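Local coordinates for protein threonine phosphate decarboxylase-like enzyme (Sulfurospirillum multivorans, PDB 6OUX) that catalyses the pyridoxal phosphate-dependent decarboxylation of L-serine O-phosphate to ethanolamine O-phosphate, a precursor in norcobamide biosynthesis, at residues K44-Y49 and G351-T356; A326-L331 and C367-G372; S340-A345 and M383-I388; C307-A312 and E376-I381. All coordinates share one frame; numbering follows the deposited sequence.

Overall arrangement
All four contacts belong to the C-terminal small domain of a PLP-dependent enzyme of the aminotransferase class I and II family, where they join parts of its mixed sheet to helices packed on it. Interactions 1 and 2 are strand pairings within the sheet, joined because strands 352-356 and 367-371 are neighbours: backbone hydrogen bonds dominate, and R355 and R369, both substrate-binding, extend from them. Interaction 2 is entirely buried and lies nearest the centre of the chain. Interactions 3 and 4 lie farther out, with partly exposed residues such as F341, I388, R308 and N379; both use helix 375-388, against helices 339-350 and 289-314 respectively. Interaction 3 is wholly apolar, whereas interaction 4 stacks an amide on a ring beside an arginine.

Interaction 1. Residues K44-Y49 and G351-T356; sequences KIDACY and GIYVRT
With its SG set beside its own backbone N and anti to the carbonyl carbon (chi1 -74°), C48 meets Y353, whose ring carbon CG is swung anti to the backbone N. The sulfur consequently sits over one face of the ring, C48 SG lying 3.7 Å from the Y353 ring centroid and displaced toward the rim; it also touches the backbone of V354. D46 OD1 accepts from C48 N at 2.9 Å, an Asx turn, while OD2 is hydrogen-bonded to H27. The two strands run parallel. G351 O takes both K44 N, at 2.8 Å on a lone pair, and the straighter I45 N, at 3.0 Å. Y353 N gives a bond to I45 O of 2.9 Å, and A47 N bonds to Y353 O at 2.8 Å. I45 and I352 lie side by side on the same face, I45 CD1 4.0 Å from I352 CG1, and both rest on helix 375-388. Y353 is on the other face, against helices 31-37 and 339-350, with OH bonded to P29 O. Strand 45-46 thus edges the sheet, and strand 352-356 pairs antiparallel with strand 367-371, R355 and R369 meeting through their backbones.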
loop_
_atom_site.group_PDB
_atom_site.type_symbol
_atom_site.label_atom_id
_atom_site.label_comp_id
_atom_site.label_asym_id
_atom_site.label_seq_id
_atom_site.Cartn_x
_atom_site.Cartn_y
_atom_site.Cartn_z
ATOM N N LYS A 44 -27.283 -8.890 -0.285
ATOM C CA LYS A 44 -27.396 -9.243 1.152
ATOM C C LYS A 44 -26.243 -10.119 1.685
ATOM O O LYS A 44 -25.879 -10.020 2.867
ATOM C CB LYS A 44 -28.731 -9.975 1.410
ATOM C CG LYS A 44 -29.984 -9.122 1.207
ATOM C CD LYS A 44 -31.223 -10.006 0.995
ATOM C CE LYS A 44 -32.434 -9.533 1.769
ATOM N NZ LYS A 44 -33.628 -10.328 1.352
ATOM N N ILE A 45 -25.735 -11.030 0.831
ATOM C CA ILE A 45 -24.618 -11.902 1.195
ATOM C C ILE A 45 -23.597 -11.794 0.082
ATOM O O ILE A 45 -23.889 -12.180 -1.064
ATOM C CB ILE A 45 -25.068 -13.376 1.370
ATOM C CG1 ILE A 45 -26.074 -13.487 2.508
ATOM C CG2 ILE A 45 -23.854 -14.275 1.635
ATOM C CD1 ILE A 45 -26.744 -14.844 2.549
ATOM N N ASP A 46 -22.404 -11.311 0.411
ATOM C CA ASP A 46 -21.334 -11.299 -0.568
ATOM C C ASP A 46 -20.499 -12.516 -0.273
ATOM O O ASP A 46 -19.738 -12.551 0.712
ATOM C CB ASP A 46 -20.507 -9.997 -0.469
ATOM C CG ASP A 46 -19.335 -9.950 -1.452
ATOM O OD1 ASP A 46 -19.007 -10.936 -2.209
ATOM O OD2 ASP A 46 -18.729 -8.849 -1.483
ATOM N N ALA A 47 -20.608 -13.531 -1.110
ATOM C CA ALA A 47 -19.702 -14.696 -0.958
ATOM C C ALA A 47 -18.612 -14.786 -2.052
ATOM O O ALA A 47 -18.179 -15.870 -2.400
ATOM C CB ALA A 47 -20.520 -15.977 -0.869
ATOM N N CYS A 48 -18.132 -13.646 -2.539
ATOM C CA CYS A 48 -17.044 -13.599 -3.486
ATOM C C CYS A 48 -15.691 -13.430 -2.846
ATOM O O CYS A 48 -14.740 -14.120 -3.207
ATOM C CB CYS A 48 -17.197 -12.410 -4.434
ATOM S SG CYS A 48 -18.453 -12.603 -5.676
ATOM N N TYR A 49 -15.573 -12.477 -1.931
ATOM C CA TYR A 49 -14.293 -12.254 -1.284
ATOM C C TYR A 49 -14.049 -13.200 -0.101
ATOM O O TYR A 49 -14.960 -13.659 0.596
ATOM C CB TYR A 49 -14.095 -10.787 -0.849
ATOM C CG TYR A 49 -14.922 -10.467 0.336
ATOM C CD1 TYR A 49 -16.296 -10.272 0.196
ATOM C CD2 TYR A 49 -14.365 -10.396 1.610
ATOM C CE1 TYR A 49 -17.098 -10.007 1.286
ATOM C CE2 TYR A 49 -15.172 -10.153 2.717
ATOM C CZ TYR A 49 -16.543 -9.956 2.539
ATOM O OH TYR A 49 -17.396 -9.678 3.582
ATOM N N GLY A 351 -30.315 -11.965 -3.308
ATOM C CA GLY A 351 -29.219 -11.080 -2.973
ATOM C C GLY A 351 -27.846 -11.726 -2.637
ATOM O O GLY A 351 -27.043 -11.157 -1.893
ATOM N N ILE A 352 -27.578 -12.884 -3.201
ATOM C CA ILE A 352 -26.328 -13.603 -2.923
ATOM C C ILE A 352 -25.401 -13.447 -4.102
ATOM O O ILE A 352 -25.802 -13.853 -5.207
ATOM C CB ILE A 352 -26.620 -15.081 -2.673
ATOM C CG1 ILE A 352 -27.466 -15.220 -1.365
ATOM C CG2 ILE A 352 -25.324 -15.861 -2.532
ATOM C CD1 ILE A 352 -27.974 -16.614 -1.055
ATOM N N TYR A 353 -24.175 -12.916 -3.867
ATOM C CA TYR A 353 -23.110 -12.825 -4.923
ATOM C C TYR A 353 -22.043 -13.920 -4.789
ATOM O O TYR A 353 -21.456 -14.070 -3.712
ATOM C CB TYR A 353 -22.398 -11.492 -4.840
ATOM C CG TYR A 353 -21.719 -11.022 -6.086
ATOM C CD1 TYR A 353 -21.900 -11.657 -7.327
ATOM C CD2 TYR A 353 -20.928 -9.906 -6.043
ATOM C CE1 TYR A 353 -21.258 -11.197 -8.473
ATOM C CE2 TYR A 353 -20.305 -9.449 -7.193
ATOM C CZ TYR A 353 -20.490 -10.091 -8.402
ATOM O OH TYR A 353 -19.865 -9.625 -9.548
ATOM N N VAL A 354 -21.842 -14.698 -5.850
ATOM C CA VAL A 354 -20.781 -15.718 -5.894
ATOM C C VAL A 354 -19.959 -15.486 -7.169
ATOM O O VAL A 354 -20.349 -14.678 -8.020
ATOM C CB VAL A 354 -21.305 -17.172 -5.793
ATOM C CG1 VAL A 354 -22.187 -17.340 -4.588
ATOM C CG2 VAL A 354 -22.038 -17.655 -7.058
ATOM N N ARG A 355 -18.796 -16.129 -7.262
ATOM C CA ARG A 355 -17.778 -15.800 -8.271
ATOM C C ARG A 355 -17.824 -16.874 -9.358
ATOM O O ARG A 355 -17.710 -18.099 -9.093
ATOM C CB ARG A 355 -16.373 -15.646 -7.570
ATOM C CG ARG A 355 -15.129 -15.279 -8.413
ATOM C CD ARG A 355 -15.439 -14.035 -9.199
ATOM N NE ARG A 355 -14.319 -13.372 -9.857
ATOM C CZ ARG A 355 -13.751 -13.753 -11.007
ATOM N NH1 ARG A 355 -14.085 -14.903 -11.595
ATOM N NH2 ARG A 355 -12.794 -12.987 -11.534
ATOM N N THR A 356 -18.032 -16.446 -10.588
ATOM C CA THR A 356 -17.866 -17.382 -11.709
ATOM C C THR A 356 -16.431 -17.925 -11.854
ATOM O O THR A 356 -15.428 -17.213 -11.595
ATOM C CB THR A 356 -18.271 -16.761 -13.054
ATOM O OG1 THR A 356 -18.272 -17.786 -14.037
ATOM C CG2 THR A 356 -17.334 -15.656 -13.515
#

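Interaction 2. Residues A326-L331 and C367-G372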
loop_
_atom_site.group_PDB
_atom_site.type_symbol
_atom_site.label_atom_id
_atom_site.label_comp_id
_atom_site.label_asym_id
_atom_site.label_seq_id
_atom_site.Cartn_x
_atom_site.Cartn_y
_atom_site.Cartn_z
ATOM N N ALA A 326 -9.852 -24.943 2.331
ATOM C CA ALA A 326 -9.677 -23.489 2.357
ATOM C C ALA A 326 -10.950 -22.839 2.902
ATOM O O ALA A 326 -11.783 -23.524 3.421
ATOM C CB ALA A 326 -9.341 -22.990 1.000
ATOM N N ASN A 327 -11.104 -21.531 2.744
ATOM C CA ASN A 327 -12.303 -20.828 3.152
ATOM C C ASN A 327 -13.234 -20.514 2.002
ATOM O O ASN A 327 -13.918 -19.493 1.971
ATOM C CB ASN A 327 -11.915 -19.556 3.943
ATOM C CG ASN A 327 -11.142 -18.576 3.151
ATOM O OD1 ASN A 327 -10.471 -18.949 2.229
ATOM N ND2 ASN A 327 -11.128 -17.309 3.593
ATOM N N PHE A 328 -13.225 -21.417 1.027
ATOM C CA PHE A 328 -14.077 -21.349 -0.109
ATOM C C PHE A 328 -14.200 -22.791 -0.650
ATOM O O PHE A 328 -13.380 -23.680 -0.312
ATOM C CB PHE A 328 -13.465 -20.378 -1.166
ATOM C CG PHE A 328 -12.071 -20.714 -1.517
ATOM C CD1 PHE A 328 -11.802 -21.727 -2.408
ATOM C CD2 PHE A 328 -11.004 -20.010 -0.972
ATOM C CE1 PHE A 328 -10.484 -22.074 -2.694
ATOM C CE2 PHE A 328 -9.674 -20.360 -1.250
ATOM C CZ PHE A 328 -9.425 -21.377 -2.138
ATOM N N VAL A 329 -15.234 -22.986 -1.449
ATOM C CA VAL A 329 -15.549 -24.238 -2.116
ATOM C C VAL A 329 -15.837 -23.879 -3.573
ATOM O O VAL A 329 -16.368 -22.783 -3.830
ATOM C CB VAL A 329 -16.797 -24.871 -1.484
ATOM C CG1 VAL A 329 -16.985 -26.268 -1.990
ATOM C CG2 VAL A 329 -16.631 -25.011 0.017
ATOM N N MET A 330 -15.427 -24.743 -4.492
ATOM C CA MET A 330 -15.740 -24.658 -5.894
ATOM C C MET A 330 -16.730 -25.781 -6.218
ATOM O O MET A 330 -16.518 -26.961 -5.861
ATOM C CB MET A 330 -14.475 -24.830 -6.784
ATOM C CG MET A 330 -14.565 -24.259 -8.252
ATOM S SD MET A 330 -13.011 -24.351 -9.209
ATOM C CE MET A 330 -12.689 -22.905 -9.790
ATOM N N LEU A 331 -17.793 -25.389 -6.936
ATOM C CA LEU A 331 -18.919 -26.250 -7.299
ATOM C C LEU A 331 -19.010 -26.376 -8.822
ATOM O O LEU A 331 -18.985 -25.374 -9.473
ATOM C CB LEU A 331 -20.204 -25.587 -6.817
ATOM C CG LEU A 331 -20.759 -26.057 -5.494
ATOM C CD1 LEU A 331 -19.781 -25.768 -4.402
ATOM C CD2 LEU A 331 -22.051 -25.387 -5.168
ATOM N N CYS A 367 -18.464 -23.616 -13.429
ATOM C CA CYS A 367 -18.192 -23.685 -11.990
ATOM C C CYS A 367 -18.385 -22.339 -11.365
ATOM O O CYS A 367 -18.276 -21.265 -12.037
ATOM C CB CYS A 367 -16.761 -24.207 -11.698
ATOM S SG CYS A 367 -16.544 -25.954 -12.116
ATOM N N ILE A 368 -18.672 -22.391 -10.056
ATOM C CA ILE A 368 -18.696 -21.209 -9.228
ATOM C C ILE A 368 -17.824 -21.442 -7.982
ATOM O O ILE A 368 -17.755 -22.559 -7.462
ATOM C CB ILE A 368 -20.113 -20.812 -8.798
ATOM C CG1 ILE A 368 -20.885 -21.955 -8.117
ATOM C CG2 ILE A 368 -20.902 -20.332 -9.991
ATOM C CD1 ILE A 368 -22.189 -21.466 -7.498
ATOM N N ARG A 369 -17.209 -20.382 -7.510
ATOM C CA ARG A 369 -16.457 -20.403 -6.241
ATOM C C ARG A 369 -17.243 -19.654 -5.202
ATOM O O ARG A 369 -17.570 -18.474 -5.404
ATOM C CB ARG A 369 -15.098 -19.741 -6.374
ATOM C CG ARG A 369 -14.157 -20.085 -5.195
ATOM C CD ARG A 369 -12.994 -19.145 -5.150
ATOM N NE ARG A 369 -13.375 -17.761 -4.924
ATOM C CZ ARG A 369 -12.506 -16.750 -4.925
ATOM N NH1 ARG A 369 -11.235 -16.991 -5.125
ATOM N NH2 ARG A 369 -12.894 -15.515 -4.705
ATOM N N ILE A 370 -17.528 -20.321 -4.068
ATOM C CA ILE A 370 -18.316 -19.678 -2.992
ATOM C C ILE A 370 -17.483 -19.573 -1.708
ATOM O O ILE A 370 -17.015 -20.554 -1.211
ATOM C CB ILE A 370 -19.605 -20.488 -2.639
ATOM C CG1 ILE A 370 -20.354 -20.866 -3.925
ATOM C CG2 ILE A 370 -20.470 -19.683 -1.654
ATOM C CD1 ILE A 370 -21.589 -21.719 -3.716
ATOM N N ALA A 371 -17.328 -18.366 -1.194
ATOM C CA ALA A 371 -16.597 -18.170 0.053
ATOM C C ALA A 371 -17.478 -18.594 1.222
ATOM O O ALA A 371 -18.690 -18.314 1.215
ATOM C CB ALA A 371 -16.243 -16.704 0.208
ATOM N N GLY A 372 -16.910 -19.224 2.227
ATOM C CA GLY A 372 -17.677 -19.708 3.363
ATOM C C GLY A 372 -17.960 -18.516 4.232
ATOM O O GLY A 372 -17.062 -17.673 4.426
#
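Strands 328-331 and 367-371 run antiparallel, their axes 4.6 Å apart at closest approach. V329 with I370 and L331 with I368 are hydrogen-bonded pairs, alternating with the non-hydrogen-bonded pairs F328 with A371 and M330 with R369. The I370 N to V329 O bond is short, at 2.7 Å, and I368 N reaches L331 O at 3.1 Å. Beyond the strand ends G372 N bonds to N327 O at 3.0 Å, coming from above the carbonyl plane. On the face carrying F328, M330 and R369, the aliphatic part of the arginine lies against the phenyl ring, R369 CD 4.0 Å from F328 CD1. The phenyl group takes up the position between backbone N and carbonyl carbon (chi1 53°), and A326 CB covers one of its faces. The other side of the sheet is aliphatic: L331 CB meets I368 CG1 at 3.9 Å, and L331 CD2 meets I370 CD1 at 4.0 Å, against helices 289-314 and 375-388. The guanidinium of R369 is gripped by C48 O and N181 O and makes a cation-pi contact with F131. The carbonyls and the F131 ring probably hold this substrate-binding guanidinium in place, while its methylenes pack against F328.

Interaction 3. Residues S340-A345 and M383-I388; sequences SFVISA and MALKSI
I388 is the centre of this helix pair, pushing its branched side chain into the face of helix 340-345 that carries A345, V342 and F341. Its CG1 stands anti to the carbonyl carbon (chi1 -66°) and the chain is extended beyond it, which carries CD1 to A345 CB at 3.6 Å. The other branch turns to the phenyl group: I388 CG2 lies 3.8 Å from F341 CE2, approaching the ring obliquely as the two side chains slide past each other in opposite directions. V342 is the second main contributor. Its CG1 meets L385 CD2 at 3.8 Å, the two side chains crossing at about a right angle, while its CG2 reaches I388 CG2 at a looser 4.4 Å. A345 adds just a methyl group, and I388 CD1 reaches past it to the backbone carbon. Replacing I388 by an alanine would probably open a gap beside A345 and deprive F341 CE2 of its methyl partner. Further out, L346 and Y350 extend the surface met by I388, and Y350 OH is hydrogen-bonded to S387 OG. The helix axes approach to 10.6 Å at an angle of 127°, a spacing at which side chains rather than backbones fill the interface. This is the apolar packing of two crossing helices that lie on the sheet of an aminotransferase-type small domain, with A384 and I343 reaching strand 352-356.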
loop_
_atom_site.group_PDB
_atom_site.type_symbol
_atom_site.label_atom_id
_atom_site.label_comp_id
_atom_site.label_asym_id
_atom_site.label_seq_id
_atom_site.Cartn_x
_atom_site.Cartn_y
_atom_site.Cartn_z
ATOM N N SER A 340 -23.618 -18.434 -15.303
ATOM C CA SER A 340 -24.348 -17.103 -15.443
ATOM C C SER A 340 -25.827 -17.158 -15.002
ATOM O O SER A 340 -26.314 -16.274 -14.304
ATOM C CB SER A 340 -24.238 -16.537 -16.903
ATOM O OG SER A 340 -24.771 -17.489 -17.858
ATOM N N PHE A 341 -26.500 -18.244 -15.343
ATOM C CA PHE A 341 -27.853 -18.508 -14.907
ATOM C C PHE A 341 -27.942 -18.565 -13.395
ATOM O O PHE A 341 -28.799 -17.940 -12.828
ATOM C CB PHE A 341 -28.352 -19.830 -15.464
ATOM C CG PHE A 341 -29.644 -20.286 -14.858
ATOM C CD1 PHE A 341 -30.863 -19.669 -15.201
ATOM C CD2 PHE A 341 -29.660 -21.326 -13.948
ATOM C CE1 PHE A 341 -32.037 -20.078 -14.591
ATOM C CE2 PHE A 341 -30.836 -21.731 -13.347
ATOM C CZ PHE A 341 -32.011 -21.111 -13.656
ATOM N N VAL A 342 -27.031 -19.297 -12.773
ATOM C CA VAL A 342 -27.005 -19.479 -11.335
ATOM C C VAL A 342 -26.637 -18.193 -10.646
ATOM O O VAL A 342 -27.303 -17.794 -9.698
ATOM C CB VAL A 342 -26.128 -20.667 -10.902
ATOM C CG1 VAL A 342 -26.092 -20.833 -9.388
ATOM C CG2 VAL A 342 -26.692 -21.901 -11.498
ATOM N N ILE A 343 -25.609 -17.531 -11.129
ATOM C CA ILE A 343 -25.177 -16.236 -10.560
ATOM C C ILE A 343 -26.246 -15.129 -10.597
ATOM O O ILE A 343 -26.470 -14.432 -9.603
ATOM C CB ILE A 343 -23.856 -15.806 -11.168
ATOM C CG1 ILE A 343 -22.778 -16.798 -10.758
ATOM C CG2 ILE A 343 -23.459 -14.371 -10.788
ATOM C CD1 ILE A 343 -21.536 -16.815 -11.691
ATOM N N SER A 344 -26.976 -15.038 -11.710
ATOM C CA SER A 344 -28.054 -14.091 -11.842
ATOM C C SER A 344 -29.247 -14.418 -10.942
ATOM O O SER A 344 -29.828 -13.531 -10.337
ATOM C CB SER A 344 -28.472 -14.001 -13.309
ATOM O OG SER A 344 -27.422 -13.507 -14.077
ATOM N N ALA A 345 -29.608 -15.677 -10.833
ATOM C CA ALA A 345 -30.716 -16.022 -9.967
ATOM C C ALA A 345 -30.384 -15.793 -8.502
ATOM O O ALA A 345 -31.250 -15.308 -7.740
ATOM C CB ALA A 345 -31.161 -17.465 -10.190
ATOM N N MET A 383 -29.834 -23.116 0.715
ATOM C CA MET A 383 -31.268 -23.039 0.409
ATOM C C MET A 383 -31.496 -22.479 -0.978
ATOM O O MET A 383 -32.176 -23.112 -1.774
ATOM C CB MET A 383 -32.039 -22.234 1.483
ATOM C CG MET A 383 -32.460 -23.110 2.667
ATOM S SD MET A 383 -33.296 -22.308 4.090
ATOM C CE MET A 383 -34.032 -23.805 4.753
ATOM N N ALA A 384 -30.920 -21.304 -1.236
ATOM C CA ALA A 384 -30.978 -20.669 -2.545
ATOM C C ALA A 384 -30.527 -21.550 -3.681
ATOM O O ALA A 384 -31.285 -21.716 -4.671
ATOM C CB ALA A 384 -30.212 -19.381 -2.550
ATOM N N LEU A 385 -29.359 -22.162 -3.549
ATOM C CA LEU A 385 -28.885 -23.138 -4.557
ATOM C C LEU A 385 -29.820 -24.311 -4.802
ATOM O O LEU A 385 -29.981 -24.766 -5.969
ATOM C CB LEU A 385 -27.480 -23.702 -4.234
ATOM C CG LEU A 385 -26.351 -22.705 -4.437
ATOM C CD1 LEU A 385 -25.080 -23.257 -3.792
ATOM C CD2 LEU A 385 -26.114 -22.315 -5.875
ATOM N N LYS A 386 -30.404 -24.838 -3.739
ATOM C CA LYS A 386 -31.225 -26.054 -3.897
ATOM C C LYS A 386 -32.482 -25.734 -4.753
ATOM O O LYS A 386 -32.865 -26.478 -5.627
ATOM C CB LYS A 386 -31.650 -26.651 -2.544
ATOM C CG LYS A 386 -30.719 -27.717 -2.037
ATOM C CD LYS A 386 -31.367 -28.492 -0.908
ATOM C CE LYS A 386 -30.379 -29.384 -0.157
ATOM N NZ LYS A 386 -30.570 -29.079 1.288
ATOM N N SER A 387 -33.061 -24.593 -4.470
ATOM C CA SER A 387 -34.209 -24.090 -5.143
ATOM C C SER A 387 -33.927 -23.727 -6.611
ATOM O O SER A 387 -34.672 -24.141 -7.485
ATOM C CB SER A 387 -34.734 -22.868 -4.396
ATOM O OG SER A 387 -35.398 -21.990 -5.290
ATOM N N ILE A 388 -32.863 -22.961 -6.852
ATOM C CA ILE A 388 -32.416 -22.615 -8.195
ATOM C C ILE A 388 -32.055 -23.826 -9.028
ATOM O O ILE A 388 -32.313 -23.824 -10.229
ATOM C CB ILE A 388 -31.200 -21.648 -8.180
ATOM C CG1 ILE A 388 -31.611 -20.292 -7.603
ATOM C CG2 ILE A 388 -30.654 -21.483 -9.573
ATOM C CD1 ILE A 388 -30.470 -19.375 -7.209
#

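Interaction 4. Residues C307-A312 and E376-I381; sequences CRFKEA and EENNCI
F309 and N378 form the heart of this contact, the carboxamide of N378 lying almost flat over one face of the phenyl ring. The two planes are 11° apart, so this is a stacked amide-ring pair, offset toward the rim. N378 CG stands 3.6 Å from F309 CG, and N378 CB is closest to the ring at 3.4 Å from F309 CD1. With its ring carbon anti to the backbone N (chi1 -174°), F309 points across to helix 376-381. At the ring's edge, near its plane, I381 CG2 touches F309 CZ at 4.1 Å. Toward the outside R308 reaches alongside, its guanidinium edge toward N378 CB and N379 OD1, the latter 4.0 Å from R308 NH1.

The second shell holds the amide in place. N378 ND2 donates to E305 OE2, which also forms a salt bridge with R308 NH2, and N378 OD1 accepts from R373 N. Both ends of the amide are thereby engaged, and its rotation is fixed over the ring. The helices run nearly parallel, 11° apart, and F309 and I381 reach I370 of strand 367-371, on the sheet that both helices cover. A serine in place of F309 would probably leave the N378 amide without the surface it stacks on and I381 CG2 and I370 without their ring partner. The contact thus joins an apolar ring to a buried amide whose polar atoms are satisfied by E305 and R373, so that polarity is accommodated between the helices, while R308, partly exposed, is paired with the same E305 carboxylate that holds N378.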
loop_
_atom_site.group_PDB
_atom_site.type_symbol
_atom_site.label_atom_id
_atom_site.label_comp_id
_atom_site.label_asym_id
_atom_site.label_seq_id
_atom_site.Cartn_x
_atom_site.Cartn_y
_atom_site.Cartn_z
ATOM N N CYS A 307 -16.665 -27.026 7.311
ATOM C CA CYS A 307 -16.974 -28.467 7.232
ATOM C C CYS A 307 -18.486 -28.683 7.134
ATOM O O CYS A 307 -18.953 -29.416 6.282
ATOM C CB CYS A 307 -16.384 -29.199 8.391
ATOM S SG CYS A 307 -14.587 -29.327 8.339
ATOM N N ARG A 308 -19.250 -27.968 7.950
ATOM C CA ARG A 308 -20.715 -28.081 7.916
ATOM C C ARG A 308 -21.337 -27.591 6.605
ATOM O O ARG A 308 -22.212 -28.232 6.052
ATOM C CB ARG A 308 -21.287 -27.374 9.126
ATOM C CG ARG A 308 -22.748 -27.626 9.395
ATOM C CD ARG A 308 -23.375 -26.426 10.122
ATOM N NE ARG A 308 -24.683 -26.226 9.504
ATOM C CZ ARG A 308 -25.019 -25.355 8.548
ATOM N NH1 ARG A 308 -26.276 -25.377 8.113
ATOM N NH2 ARG A 308 -24.193 -24.426 8.081
ATOM N N PHE A 309 -20.880 -26.441 6.122
ATOM C CA PHE A 309 -21.246 -25.945 4.870
ATOM C C PHE A 309 -20.949 -26.968 3.717
ATOM O O PHE A 309 -21.827 -27.208 2.868
ATOM C CB PHE A 309 -20.501 -24.614 4.644
ATOM C CG PHE A 309 -20.883 -23.866 3.413
ATOM C CD1 PHE A 309 -22.214 -23.710 3.022
ATOM C CD2 PHE A 309 -19.904 -23.170 2.695
ATOM C CE1 PHE A 309 -22.537 -22.970 1.903
ATOM C CE2 PHE A 309 -20.241 -22.392 1.608
ATOM C CZ PHE A 309 -21.550 -22.287 1.218
ATOM N N LYS A 310 -19.737 -27.497 3.663
ATOM C CA LYS A 310 -19.387 -28.479 2.616
ATOM C C LYS A 310 -20.279 -29.708 2.638
ATOM O O LYS A 310 -20.680 -30.191 1.609
ATOM C CB LYS A 310 -17.949 -28.963 2.741
ATOM C CG LYS A 310 -16.991 -27.875 2.384
ATOM C CD LYS A 310 -15.561 -28.334 2.534
ATOM C CE LYS A 310 -15.045 -28.257 3.925
ATOM N NZ LYS A 310 -13.652 -28.787 3.957
ATOM N N GLU A 311 -20.573 -30.201 3.830
ATOM C CA GLU A 311 -21.445 -31.326 4.001
ATOM C C GLU A 311 -22.855 -30.974 3.512
ATOM O O GLU A 311 -23.510 -31.795 2.816
ATOM C CB GLU A 311 -21.485 -31.732 5.491
ATOM C CG GLU A 311 -22.188 -33.038 5.751
ATOM C CD GLU A 311 -22.263 -33.388 7.220
ATOM O OE1 GLU A 311 -22.823 -32.590 8.019
ATOM O OE2 GLU A 311 -21.763 -34.476 7.567
ATOM N N ALA A 312 -23.305 -29.763 3.788
ATOM C CA ALA A 312 -24.620 -29.365 3.376
ATOM C C ALA A 312 -24.694 -29.260 1.843
ATOM O O ALA A 312 -25.696 -29.622 1.243
ATOM C CB ALA A 312 -25.003 -28.064 4.004
ATOM N N GLU A 376 -25.486 -18.738 9.456
ATOM C CA GLU A 376 -26.766 -18.252 8.941
ATOM C C GLU A 376 -26.692 -17.972 7.438
ATOM O O GLU A 376 -27.565 -18.353 6.671
ATOM C CB GLU A 376 -27.199 -16.970 9.678
ATOM C CG GLU A 376 -28.456 -17.173 10.525
ATOM C CD GLU A 376 -28.505 -16.214 11.709
ATOM O OE1 GLU A 376 -29.369 -15.291 11.698
ATOM O OE2 GLU A 376 -27.669 -16.397 12.644
ATOM N N GLU A 377 -25.610 -17.324 7.035
ATOM C CA GLU A 377 -25.415 -17.007 5.638
ATOM C C GLU A 377 -25.215 -18.284 4.821
ATOM O O GLU A 377 -25.773 -18.396 3.712
ATOM C CB GLU A 377 -24.282 -16.006 5.480
ATOM C CG GLU A 377 -24.665 -14.630 6.014
ATOM C CD GLU A 377 -23.599 -13.602 5.838
ATOM O OE1 GLU A 377 -23.897 -12.452 5.582
ATOM O OE2 GLU A 377 -22.446 -13.924 6.054
ATOM N N ASN A 378 -24.438 -19.240 5.312
ATOM C CA ASN A 378 -24.265 -20.481 4.592
ATOM C C ASN A 378 -25.586 -21.164 4.381
ATOM O O ASN A 378 -25.817 -21.690 3.311
ATOM C CB ASN A 378 -23.260 -21.434 5.258
ATOM C CG ASN A 378 -21.808 -20.883 5.201
ATOM O OD1 ASN A 378 -21.519 -20.004 4.391
ATOM N ND2 ASN A 378 -20.984 -21.291 6.112
ATOM N N ASN A 379 -26.476 -21.136 5.386
ATOM C CA ASN A 379 -27.755 -21.829 5.250
ATOM C C ASN A 379 -28.543 -21.209 4.098
ATOM O O ASN A 379 -29.118 -21.939 3.295
ATOM C CB ASN A 379 -28.511 -21.768 6.588
ATOM C CG ASN A 379 -29.720 -22.689 6.636
ATOM O OD1 ASN A 379 -29.618 -23.908 6.442
ATOM N ND2 ASN A 379 -30.905 -22.102 6.921
ATOM N N CYS A 380 -28.538 -19.877 4.013
ATOM C CA CYS A 380 -29.211 -19.146 2.949
ATOM C C CYS A 380 -28.667 -19.517 1.549
ATOM O O CYS A 380 -29.397 -19.717 0.584
ATOM C CB CYS A 380 -29.051 -17.622 3.144
ATOM S SG CYS A 380 -29.979 -16.965 4.575
ATOM N N ILE A 381 -27.366 -19.623 1.462
ATOM C CA ILE A 381 -26.747 -20.045 0.219
ATOM C C ILE A 381 -27.195 -21.453 -0.167
ATOM O O ILE A 381 -27.532 -21.704 -1.317
ATOM C CB ILE A 381 -25.209 -19.948 0.336
ATOM C CG1 ILE A 381 -24.785 -18.509 0.494
ATOM C CG2 ILE A 381 -24.584 -20.519 -0.901
ATOM C CD1 ILE A 381 -23.335 -18.317 0.882
#